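Local coordinates for protein elongation factor G (Thermus thermophilus, PDB 2DY1) that binds GTP and a magnesium ion and, as an elongation factor of the EF-G family, probably drives translocation on the ribosome through GTP hydrolysis, at residues 379-388 with 422-433; 593-602 with 614-625. All blocks are in the same frame, centred on the assembly; numbering follows the deposited sequence.

Overall arrangement
Contact 1 (379-388 with 422-433) pairs the two central strands of the four-stranded antiparallel sheet in the domain III region, while contact 2 (593-602 with 614-625) lies in the C-terminal region, where a helix end and a beta hairpin meet. In sequence they follow one another, with the domain IV range between them. The centres of contact 1 and contact 2 are 20 Å apart and the nearest atoms of contact 1 and contact 2 about 5 Å apart, so they approach without touching. Helix 625-633, which starts at the last residue of contact 2, bridges them: its Tyr626 packs on Val383 and Val385 of contact 1. Both contacts lie away from the GTP and magnesium sites.

Contact 1: 379-388 with 422-433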
loop_
_atom_site.group_PDB
_atom_site.type_symbol
_atom_site.label_atom_id
_atom_site.label_comp_id
_atom_site.label_asym_id
_atom_site.label_seq_id
_atom_site.Cartn_x
_atom_site.Cartn_y
_atom_site.Cartn_z
ATOM N N PRO A 379 0.103 -0.076 4.889
ATOM C CA PRO A 379 -1.209 -0.127 5.540
ATOM C C PRO A 379 -1.810 -1.479 5.160
ATOM O O PRO A 379 -1.540 -1.978 4.081
ATOM C CB PRO A 379 -1.977 1.020 4.879
ATOM C CG PRO A 379 -0.895 1.925 4.319
ATOM C CD PRO A 379 0.144 0.951 3.839
ATOM N N ASP A 380 -2.609 -2.087 6.028
ATOM C CA ASP A 380 -3.195 -3.382 5.663
ATOM C C ASP A 380 -4.153 -3.220 4.477
ATOM O O ASP A 380 -4.836 -2.197 4.358
ATOM C CB ASP A 380 -4.037 -3.960 6.799
ATOM C CG ASP A 380 -3.214 -4.536 7.927
ATOM O OD1 ASP A 380 -2.135 -5.109 7.659
ATOM O OD2 ASP A 380 -3.677 -4.432 9.089
ATOM N N PRO A 381 -4.225 -4.231 3.594
ATOM C CA PRO A 381 -5.147 -4.146 2.451
ATOM C C PRO A 381 -6.558 -4.256 3.041
ATOM O O PRO A 381 -6.778 -5.012 3.991
ATOM C CB PRO A 381 -4.771 -5.353 1.603
ATOM C CG PRO A 381 -4.194 -6.346 2.601
ATOM C CD PRO A 381 -3.421 -5.468 3.563
ATOM N N ASN A 382 -7.517 -3.543 2.463
ATOM C CA ASN A 382 -8.860 -3.533 3.031
ATOM C C ASN A 382 -9.978 -3.931 2.096
ATOM O O ASN A 382 -11.143 -3.803 2.473
ATOM C CB ASN A 382 -9.148 -2.139 3.562
ATOM C CG ASN A 382 -9.197 -1.102 2.455
ATOM O OD1 ASN A 382 -8.325 -1.067 1.575
ATOM N ND2 ASN A 382 -10.213 -0.250 2.489
ATOM N N VAL A 383 -9.641 -4.390 0.894
ATOM C CA VAL A 383 -10.665 -4.791 -0.084
ATOM C C VAL A 383 -10.599 -6.289 -0.261
ATOM O O VAL A 383 -9.646 -6.822 -0.833
ATOM C CB VAL A 383 -10.436 -4.121 -1.451
ATOM C CG1 VAL A 383 -11.530 -4.554 -2.419
ATOM C CG2 VAL A 383 -10.431 -2.608 -1.289
ATOM N N PRO A 384 -11.631 -6.997 0.212
ATOM C CA PRO A 384 -11.620 -8.448 0.094
ATOM C C PRO A 384 -12.448 -9.044 -1.024
ATOM O O PRO A 384 -13.500 -8.522 -1.374
ATOM C CB PRO A 384 -12.175 -8.876 1.438
ATOM C CG PRO A 384 -13.300 -7.883 1.608
ATOM C CD PRO A 384 -12.729 -6.557 1.099
ATOM N N VAL A 385 -11.936 -10.133 -1.577
ATOM C CA VAL A 385 -12.681 -10.908 -2.567
ATOM C C VAL A 385 -12.449 -12.373 -2.215
ATOM O O VAL A 385 -11.422 -12.727 -1.646
ATOM C CB VAL A 385 -12.225 -10.671 -4.050
ATOM C CG1 VAL A 385 -12.569 -9.251 -4.498
ATOM C CG2 VAL A 385 -10.746 -10.947 -4.212
ATOM N N ALA A 386 -13.420 -13.241 -2.506
ATOM C CA ALA A 386 -13.216 -14.662 -2.267
ATOM C C ALA A 386 -12.653 -15.198 -3.583
ATOM O O ALA A 386 -13.122 -14.820 -4.653
ATOM C CB ALA A 386 -14.546 -15.348 -1.928
ATOM N N LEU A 387 -11.629 -16.047 -3.492
ATOM C CA LEU A 387 -10.943 -16.617 -4.656
ATOM C C LEU A 387 -11.415 -18.008 -5.008
ATOM O O LEU A 387 -11.589 -18.844 -4.120
ATOM C CB LEU A 387 -9.440 -16.741 -4.395
ATOM C CG LEU A 387 -8.444 -15.600 -4.294
ATOM C CD1 LEU A 387 -7.050 -16.166 -4.611
ATOM C CD2 LEU A 387 -8.788 -14.530 -5.273
ATOM N N HIS A 388 -11.578 -18.274 -6.301
ATOM C CA HIS A 388 -12.009 -19.589 -6.762
ATOM C C HIS A 388 -11.220 -20.027 -8.001
ATOM O O HIS A 388 -11.129 -19.280 -8.967
ATOM C CB HIS A 388 -13.483 -19.545 -7.168
ATOM C CG HIS A 388 -14.366 -18.844 -6.187
ATOM N ND1 HIS A 388 -15.003 -19.503 -5.157
ATOM C CD2 HIS A 388 -14.714 -17.540 -6.072
ATOM C CE1 HIS A 388 -15.707 -18.637 -4.451
ATOM N NE2 HIS A 388 -15.549 -17.438 -4.986
ATOM N N GLU A 422 -14.263 -19.546 3.241
ATOM C CA GLU A 422 -13.706 -19.065 1.981
ATOM C C GLU A 422 -12.230 -18.686 2.048
ATOM O O GLU A 422 -11.706 -18.378 3.118
ATOM C CB GLU A 422 -14.504 -17.855 1.483
ATOM C CG GLU A 422 -15.976 -18.144 1.220
ATOM C CD GLU A 422 -16.675 -16.997 0.516
ATOM O OE1 GLU A 422 -16.618 -15.870 1.025
ATOM O OE2 GLU A 422 -17.287 -17.230 -0.546
ATOM N N LEU A 423 -11.568 -18.732 0.892
ATOM C CA LEU A 423 -10.174 -18.322 0.770
ATOM C C LEU A 423 -10.274 -16.871 0.291
ATOM O O LEU A 423 -10.734 -16.602 -0.820
ATOM C CB LEU A 423 -9.444 -19.172 -0.270
ATOM C CG LEU A 423 -8.004 -18.744 -0.550
ATOM C CD1 LEU A 423 -7.175 -18.864 0.733
ATOM C CD2 LEU A 423 -7.418 -19.586 -1.647
ATOM N N LEU A 424 -9.839 -15.932 1.123
ATOM C CA LEU A 424 -9.957 -14.529 0.760
ATOM C C LEU A 424 -8.644 -13.917 0.364
ATOM O O LEU A 424 -7.602 -14.246 0.924
ATOM C CB LEU A 424 -10.520 -13.717 1.924
ATOM C CG LEU A 424 -11.874 -14.128 2.511
ATOM C CD1 LEU A 424 -12.236 -13.148 3.608
ATOM C CD2 LEU A 424 -12.952 -14.145 1.406
ATOM N N LEU A 425 -8.712 -13.036 -0.627
ATOM C CA LEU A 425 -7.550 -12.273 -1.074
ATOM C C LEU A 425 -7.909 -10.820 -0.761
ATOM O O LEU A 425 -8.971 -10.332 -1.145
ATOM C CB LEU A 425 -7.309 -12.424 -2.570
ATOM C CG LEU A 425 -6.052 -11.672 -3.072
ATOM C CD1 LEU A 425 -4.787 -12.265 -2.462
ATOM C CD2 LEU A 425 -5.991 -11.773 -4.587
ATOM N N TRP A 426 -7.050 -10.143 -0.014
ATOM C CA TRP A 426 -7.274 -8.748 0.342
ATOM C C TRP A 426 -6.301 -7.871 -0.411
ATOM O O TRP A 426 -5.097 -8.145 -0.416
ATOM C CB TRP A 426 -7.025 -8.524 1.816
ATOM C CG TRP A 426 -7.982 -9.181 2.719
ATOM C CD1 TRP A 426 -7.943 -10.470 3.174
ATOM C CD2 TRP A 426 -9.075 -8.547 3.372
ATOM N NE1 TRP A 426 -8.948 -10.669 4.089
ATOM C CE2 TRP A 426 -9.658 -9.505 4.231
ATOM C CE3 TRP A 426 -9.619 -7.258 3.319
ATOM C CZ2 TRP A 426 -10.764 -9.213 5.037
ATOM C CZ3 TRP A 426 -10.715 -6.963 4.121
ATOM C CH2 TRP A 426 -11.277 -7.940 4.971
ATOM N N GLY A 427 -6.814 -6.810 -1.026
ATOM C CA GLY A 427 -5.971 -5.903 -1.786
ATOM C C GLY A 427 -6.254 -4.452 -1.450
ATOM O O GLY A 427 -7.076 -4.157 -0.569
ATOM N N HIS A 428 -5.609 -3.549 -2.181
ATOM C CA HIS A 428 -5.746 -2.124 -1.910
ATOM C C HIS A 428 -6.678 -1.360 -2.809
ATOM O O HIS A 428 -6.753 -0.132 -2.726
ATOM C CB HIS A 428 -4.349 -1.480 -1.913
ATOM C CG HIS A 428 -3.539 -1.840 -0.701
ATOM N ND1 HIS A 428 -2.697 -2.933 -0.643
ATOM C CD2 HIS A 428 -3.494 -1.267 0.522
ATOM C CE1 HIS A 428 -2.164 -3.008 0.567
ATOM N NE2 HIS A 428 -2.631 -2.006 1.290
ATOM N N GLY A 429 -7.400 -2.075 -3.666
ATOM C CA GLY A 429 -8.323 -1.400 -4.554
ATOM C C GLY A 429 -8.760 -2.337 -5.652
ATOM O O GLY A 429 -8.225 -3.438 -5.797
ATOM N N GLU A 430 -9.735 -1.893 -6.442
ATOM C CA GLU A 430 -10.239 -2.686 -7.555
ATOM C C GLU A 430 -9.137 -2.951 -8.599
ATOM O O GLU A 430 -8.988 -4.066 -9.096
ATOM C CB GLU A 430 -11.444 -1.946 -8.194
ATOM C CG GLU A 430 -12.124 -2.740 -9.301
ATOM C CD GLU A 430 -13.390 -2.087 -9.861
ATOM O OE1 GLU A 430 -13.691 -0.931 -9.510
ATOM O OE2 GLU A 430 -14.075 -2.755 -10.671
ATOM N N LEU A 431 -8.361 -1.921 -8.930
ATOM C CA LEU A 431 -7.294 -2.074 -9.903
ATOM C C LEU A 431 -6.226 -2.996 -9.351
ATOM O O LEU A 431 -5.720 -3.872 -10.066
ATOM C CB LEU A 431 -6.699 -0.699 -10.267
ATOM C CG LEU A 431 -5.445 -0.737 -11.153
ATOM C CD1 LEU A 431 -5.752 -1.386 -12.506
ATOM C CD2 LEU A 431 -4.925 0.673 -11.344
ATOM N N HIS A 432 -5.892 -2.826 -8.075
ATOM C CA HIS A 432 -4.875 -3.706 -7.481
ATOM C C HIS A 432 -5.287 -5.178 -7.657
ATOM O O HIS A 432 -4.499 -6.003 -8.137
ATOM C CB HIS A 432 -4.713 -3.371 -5.994
ATOM C CG HIS A 432 -3.632 -4.156 -5.311
ATOM N ND1 HIS A 432 -3.655 -4.414 -3.959
ATOM C CD2 HIS A 432 -2.493 -4.716 -5.785
ATOM C CE1 HIS A 432 -2.574 -5.106 -3.628
ATOM N NE2 HIS A 432 -1.854 -5.302 -4.718
ATOM N N LEU A 433 -6.520 -5.505 -7.274
ATOM C CA LEU A 433 -6.999 -6.892 -7.370
ATOM C C LEU A 433 -7.067 -7.374 -8.814
ATOM O O LEU A 433 -6.784 -8.538 -9.108
ATOM C CB LEU A 433 -8.365 -7.002 -6.682
ATOM C CG LEU A 433 -8.283 -6.881 -5.159
ATOM C CD1 LEU A 433 -9.693 -6.740 -4.595
ATOM C CD2 LEU A 433 -7.561 -8.097 -4.551
HETATM O O HOH W 1 -13.059 -19.045 -1.671
#
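Val383 faces Gly427, and Val385 faces Leu425, as hydrogen-bonded pairs of two antiparallel strands, 383-388 and 423-427, at the centre of the domain III sheet. Gly427 N gives Val383 O a bond of 2.8 Å, Leu425 N and Val385 O are 2.9 Å apart, and Leu387 N donates almost straight to Leu423 O. Where the pairing begins, Asn382 and Val383 both turn their N-H to Gly427 O in a classic beta bulge, the bond from Asn382 being weak. At the far end a water accepts from Leu423 N and donates to Leu387 O.

Two rings are covered by prolines. Pro384 CB sits over the six-membered ring of Trp426, 3.4 Å from its centroid and 7° off the normal, a CH-pi contact; the indole NE1 is hydrogen-bonded to Glu415 on the neighbouring strand 413-416. Pro381 CA makes a similar contact over the face of the His428 ring, at 3.7 Å from its centroid.

Apolar packing fills the sheet face bearing Val383 and Val385. Leu433, from the helix after Gly429, sends CD1 to Val383 CG1 at 3.6 Å and meets Val385 CG1 tip to tip. With its CG anti to the carbonyl carbon (chi1 -71°), Leu387 lays CD2 against Leu425 CB.

His428 supplies the side-chain hydrogen bond between the two segments: NE2 reaches Pro379 O at 3.0 Å, the oxygen lying in the imidazole plane while the donor stands 42° out of the carbonyl plane. An alanine in place of His428 is likely to leave Pro379 O without that donor and Pro381 without its aromatic partner, letting the loop before the bulge move more freely. The backbone N of His428 donates to His432 ND1 in the plane of that ring.

Contact 2: 593-602 with 614-625; sequences DLQARRGRIL and HAEVPLAEVLEY
Arg597 and Tyr625 meet nearly perpendicular, guanidinium and ring planes 80° apart, where helix 587-596 gives way to the antiparallel hairpin of strands 600-607 and 610-618. A Schellman motif makes that turn, with Arg598 at positive phi and Gly599 N bonded to Leu594 O. Tyr625 brings the edge atom CD2 over one guanidinium face, 3.6 Å from Arg597 NE. Extended from CG to NE, the arginine uses its own plane for two partners: NE forms a salt bridge with Asp593 OD1 at 2.8 Å, and NH1 donates to Glu621 O at 2.8 Å. These bonds fix the group's rotation.

Arg598 is bent at chi3 (-77°), which lays its guanidinium over Pro618, with CZ 3.4 Å from Pro618 CG. Its NH2 makes a long salt bridge to Glu621 OE2, the carboxylate turned 71° from the guanidinium, while NH1 pairs with Glu573 on strand 569-583.

Beyond the turn, Arg600 and Glu616 form a hydrogen-bonded pair, and Leu602 N donates to His614 O. Leu594 CD2 approaches the phenol end of Tyr625. A water accepts from Tyr625 OH at 2.6 Å and donates to Asp593 OD1.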
loop_
_atom_site.group_PDB
_atom_site.type_symbol
_atom_site.label_atom_id
_atom_site.label_comp_id
_atom_site.label_asym_id
_atom_site.label_seq_id
_atom_site.Cartn_x
_atom_site.Cartn_y
_atom_site.Cartn_z
ATOM N N ASP A 593 -27.983 6.932 -2.190
ATOM C CA ASP A 593 -27.503 5.565 -2.354
ATOM C C ASP A 593 -27.332 4.850 -1.006
ATOM O O ASP A 593 -27.665 3.672 -0.885
ATOM C CB ASP A 593 -26.187 5.582 -3.148
ATOM C CG ASP A 593 -25.430 4.268 -3.072
ATOM O OD1 ASP A 593 -24.564 4.142 -2.182
ATOM O OD2 ASP A 593 -25.702 3.365 -3.892
ATOM N N LEU A 594 -26.819 5.552 0.001
ATOM C CA LEU A 594 -26.647 4.945 1.318
ATOM C C LEU A 594 -28.008 4.495 1.831
ATOM O O LEU A 594 -28.159 3.385 2.348
ATOM C CB LEU A 594 -26.036 5.937 2.314
ATOM C CG LEU A 594 -24.539 6.242 2.213
ATOM C CD1 LEU A 594 -24.107 7.083 3.410
ATOM C CD2 LEU A 594 -23.752 4.934 2.190
ATOM N N GLN A 595 -29.001 5.364 1.677
ATOM C CA GLN A 595 -30.357 5.059 2.118
ATOM C C GLN A 595 -30.838 3.744 1.510
ATOM O O GLN A 595 -31.554 2.977 2.157
ATOM C CB GLN A 595 -31.305 6.202 1.732
ATOM C CG GLN A 595 -30.844 7.570 2.237
ATOM C CD GLN A 595 -31.793 8.702 1.871
ATOM O OE1 GLN A 595 -32.234 8.815 0.724
ATOM N NE2 GLN A 595 -32.098 9.556 2.843
ATOM N N ALA A 596 -30.437 3.475 0.270
ATOM C CA ALA A 596 -30.836 2.243 -0.404
ATOM C C ALA A 596 -30.027 1.047 0.103
ATOM O O ALA A 596 -30.376 -0.106 -0.156
ATOM C CB ALA A 596 -30.663 2.392 -1.913
ATOM N N ARG A 597 -28.944 1.326 0.823
ATOM C CA ARG A 597 -28.100 0.263 1.372
ATOM C C ARG A 597 -28.434 0.048 2.850
ATOM O O ARG A 597 -27.654 -0.541 3.598
ATOM C CB ARG A 597 -26.615 0.625 1.215
ATOM C CG ARG A 597 -26.110 0.624 -0.233
ATOM C CD ARG A 597 -24.686 1.176 -0.337
ATOM N NE ARG A 597 -24.271 1.398 -1.724
ATOM C CZ ARG A 597 -23.829 0.451 -2.550
ATOM N NH1 ARG A 597 -23.725 -0.809 -2.144
ATOM N NH2 ARG A 597 -23.506 0.766 -3.799
ATOM N N ARG A 598 -29.606 0.532 3.255
ATOM C CA ARG A 598 -30.071 0.416 4.632
ATOM C C ARG A 598 -29.133 1.137 5.580
ATOM O O ARG A 598 -28.986 0.746 6.737
ATOM C CB ARG A 598 -30.182 -1.053 5.048
ATOM C CG ARG A 598 -31.149 -1.868 4.209
ATOM C CD ARG A 598 -31.443 -3.208 4.867
ATOM N NE ARG A 598 -30.361 -4.176 4.695
ATOM C CZ ARG A 598 -29.874 -4.941 5.667
ATOM N NH1 ARG A 598 -30.366 -4.851 6.899
ATOM N NH2 ARG A 598 -28.906 -5.814 5.405
ATOM N N GLY A 599 -28.501 2.195 5.089
ATOM C CA GLY A 599 -27.581 2.944 5.922
ATOM C C GLY A 599 -28.257 3.910 6.877
ATOM O O GLY A 599 -29.362 4.397 6.626
ATOM N N ARG A 600 -27.583 4.183 7.986
ATOM C CA ARG A 600 -28.089 5.102 8.985
ATOM C C ARG A 600 -27.087 6.231 9.118
ATOM O O ARG A 600 -25.975 6.037 9.618
ATOM C CB ARG A 600 -28.264 4.389 10.330
ATOM C CG ARG A 600 -27.776 5.192 11.524
ATOM C CD ARG A 600 -28.364 4.684 12.821
ATOM N NE ARG A 600 -27.700 5.284 13.972
ATOM C CZ ARG A 600 -28.111 5.146 15.227
ATOM N NH1 ARG A 600 -29.193 4.426 15.497
ATOM N NH2 ARG A 600 -27.436 5.717 16.215
ATOM N N ILE A 601 -27.478 7.411 8.655
ATOM C CA ILE A 601 -26.596 8.563 8.728
ATOM C C ILE A 601 -26.474 8.979 10.185
ATOM O O ILE A 601 -27.478 9.193 10.861
ATOM C CB ILE A 601 -27.143 9.741 7.891
ATOM C CG1 ILE A 601 -27.427 9.269 6.461
ATOM C CG2 ILE A 601 -26.126 10.878 7.865
ATOM C CD1 ILE A 601 -28.026 10.332 5.566
ATOM N N LEU A 602 -25.237 9.071 10.664
ATOM C CA LEU A 602 -24.964 9.457 12.042
ATOM C C LEU A 602 -24.701 10.953 12.129
ATOM O O LEU A 602 -24.883 11.567 13.179
ATOM C CB LEU A 602 -23.746 8.695 12.572
ATOM C CG LEU A 602 -23.845 7.167 12.620
ATOM C CD1 LEU A 602 -22.516 6.582 13.074
ATOM C CD2 LEU A 602 -24.961 6.753 13.565
ATOM N N HIS A 614 -20.888 10.338 8.024
ATOM C CA HIS A 614 -20.692 9.235 8.962
ATOM C C HIS A 614 -21.963 8.407 8.999
ATOM O O HIS A 614 -23.051 8.946 9.205
ATOM C CB HIS A 614 -20.418 9.759 10.371
ATOM C CG HIS A 614 -19.139 10.520 10.499
ATOM N ND1 HIS A 614 -17.903 9.909 10.480
ATOM C CD2 HIS A 614 -18.903 11.843 10.667
ATOM C CE1 HIS A 614 -16.961 10.823 10.634
ATOM N NE2 HIS A 614 -17.541 12.005 10.750
ATOM N N ALA A 615 -21.834 7.102 8.812
ATOM C CA ALA A 615 -23.003 6.247 8.831
ATOM C C ALA A 615 -22.688 4.849 9.339
ATOM O O ALA A 615 -21.529 4.488 9.528
ATOM C CB ALA A 615 -23.603 6.163 7.431
ATOM N N GLU A 616 -23.747 4.087 9.588
ATOM C CA GLU A 616 -23.638 2.700 10.010
ATOM C C GLU A 616 -24.434 1.990 8.936
ATOM O O GLU A 616 -25.511 2.445 8.552
ATOM C CB GLU A 616 -24.269 2.461 11.386
ATOM C CG GLU A 616 -23.386 2.869 12.553
ATOM C CD GLU A 616 -23.800 2.214 13.863
ATOM O OE1 GLU A 616 -24.917 1.652 13.927
ATOM O OE2 GLU A 616 -23.007 2.268 14.830
ATOM N N VAL A 617 -23.901 0.884 8.436
ATOM C CA VAL A 617 -24.558 0.157 7.369
ATOM C C VAL A 617 -24.231 -1.323 7.471
ATOM O O VAL A 617 -23.146 -1.691 7.918
ATOM C CB VAL A 617 -24.070 0.687 5.996
ATOM C CG1 VAL A 617 -22.551 0.553 5.909
ATOM C CG2 VAL A 617 -24.735 -0.076 4.860
ATOM N N PRO A 618 -25.169 -2.192 7.070
ATOM C CA PRO A 618 -24.928 -3.633 7.129
ATOM C C PRO A 618 -23.787 -3.987 6.183
ATOM O O PRO A 618 -23.769 -3.520 5.042
ATOM C CB PRO A 618 -26.241 -4.225 6.640
ATOM C CG PRO A 618 -27.246 -3.202 7.030
ATOM C CD PRO A 618 -26.562 -1.915 6.676
ATOM N N LEU A 619 -22.845 -4.804 6.641
ATOM C CA LEU A 619 -21.729 -5.197 5.787
ATOM C C LEU A 619 -22.252 -5.780 4.476
ATOM O O LEU A 619 -21.657 -5.594 3.414
ATOM C CB LEU A 619 -20.866 -6.251 6.488
ATOM C CG LEU A 619 -19.761 -6.873 5.631
ATOM C CD1 LEU A 619 -18.666 -5.823 5.410
ATOM C CD2 LEU A 619 -19.195 -8.104 6.325
ATOM N N ALA A 620 -23.374 -6.481 4.560
ATOM C CA ALA A 620 -23.974 -7.130 3.407
ATOM C C ALA A 620 -24.419 -6.150 2.329
ATOM O O ALA A 620 -24.675 -6.550 1.200
ATOM C CB ALA A 620 -25.162 -7.976 3.854
ATOM N N GLU A 621 -24.512 -4.876 2.686
ATOM C CA GLU A 621 -24.953 -3.862 1.731
ATOM C C GLU A 621 -23.803 -3.057 1.144
ATOM O O GLU A 621 -24.023 -2.212 0.271
ATOM C CB GLU A 621 -25.923 -2.892 2.412
ATOM C CG GLU A 621 -27.182 -3.538 2.951
ATOM C CD GLU A 621 -27.992 -4.200 1.863
ATOM O OE1 GLU A 621 -28.406 -3.494 0.918
ATOM O OE2 GLU A 621 -28.211 -5.426 1.948
ATOM N N VAL A 622 -22.581 -3.314 1.611
ATOM C CA VAL A 622 -21.415 -2.559 1.154
ATOM C C VAL A 622 -20.167 -3.372 0.807
ATOM O O VAL A 622 -19.067 -2.832 0.828
ATOM C CB VAL A 622 -20.983 -1.524 2.218
ATOM C CG1 VAL A 622 -22.000 -0.386 2.298
ATOM C CG2 VAL A 622 -20.842 -2.210 3.579
ATOM N N LEU A 623 -20.319 -4.647 0.484
ATOM C CA LEU A 623 -19.142 -5.446 0.166
ATOM C C LEU A 623 -18.461 -4.985 -1.117
ATOM O O LEU A 623 -17.280 -5.265 -1.339
ATOM C CB LEU A 623 -19.508 -6.920 0.084
ATOM C CG LEU A 623 -19.646 -7.581 1.461
ATOM C CD1 LEU A 623 -20.291 -8.938 1.317
ATOM C CD2 LEU A 623 -18.273 -7.703 2.103
ATOM N N GLU A 624 -19.206 -4.287 -1.973
ATOM C CA GLU A 624 -18.619 -3.768 -3.201
ATOM C C GLU A 624 -18.794 -2.270 -3.279
ATOM O O GLU A 624 -18.852 -1.703 -4.369
ATOM C CB GLU A 624 -19.232 -4.425 -4.441
ATOM C CG GLU A 624 -18.882 -5.886 -4.557
ATOM C CD GLU A 624 -19.011 -6.410 -5.960
ATOM O OE1 GLU A 624 -20.112 -6.310 -6.540
ATOM O OE2 GLU A 624 -18.006 -6.930 -6.483
ATOM N N TYR A 625 -18.862 -1.618 -2.123
ATOM C CA TYR A 625 -19.016 -0.177 -2.104
ATOM C C TYR A 625 -17.816 0.435 -2.840
ATOM O O TYR A 625 -17.951 1.454 -3.516
ATOM C CB TYR A 625 -19.084 0.332 -0.657
ATOM C CG TYR A 625 -19.580 1.758 -0.528
ATOM C CD1 TYR A 625 -18.794 2.738 0.078
ATOM C CD2 TYR A 625 -20.837 2.129 -1.017
ATOM C CE1 TYR A 625 -19.246 4.062 0.192
ATOM C CE2 TYR A 625 -21.295 3.447 -0.911
ATOM C CZ TYR A 625 -20.496 4.402 -0.306
ATOM O OH TYR A 625 -20.942 5.701 -0.204
HETATM O O HOH W 2 -23.338 5.976 -1.080
HETATM O O HOH W 3 -22.014 -3.369 -2.113
HETATM O O HOH W 4 -28.598 -7.690 2.851
#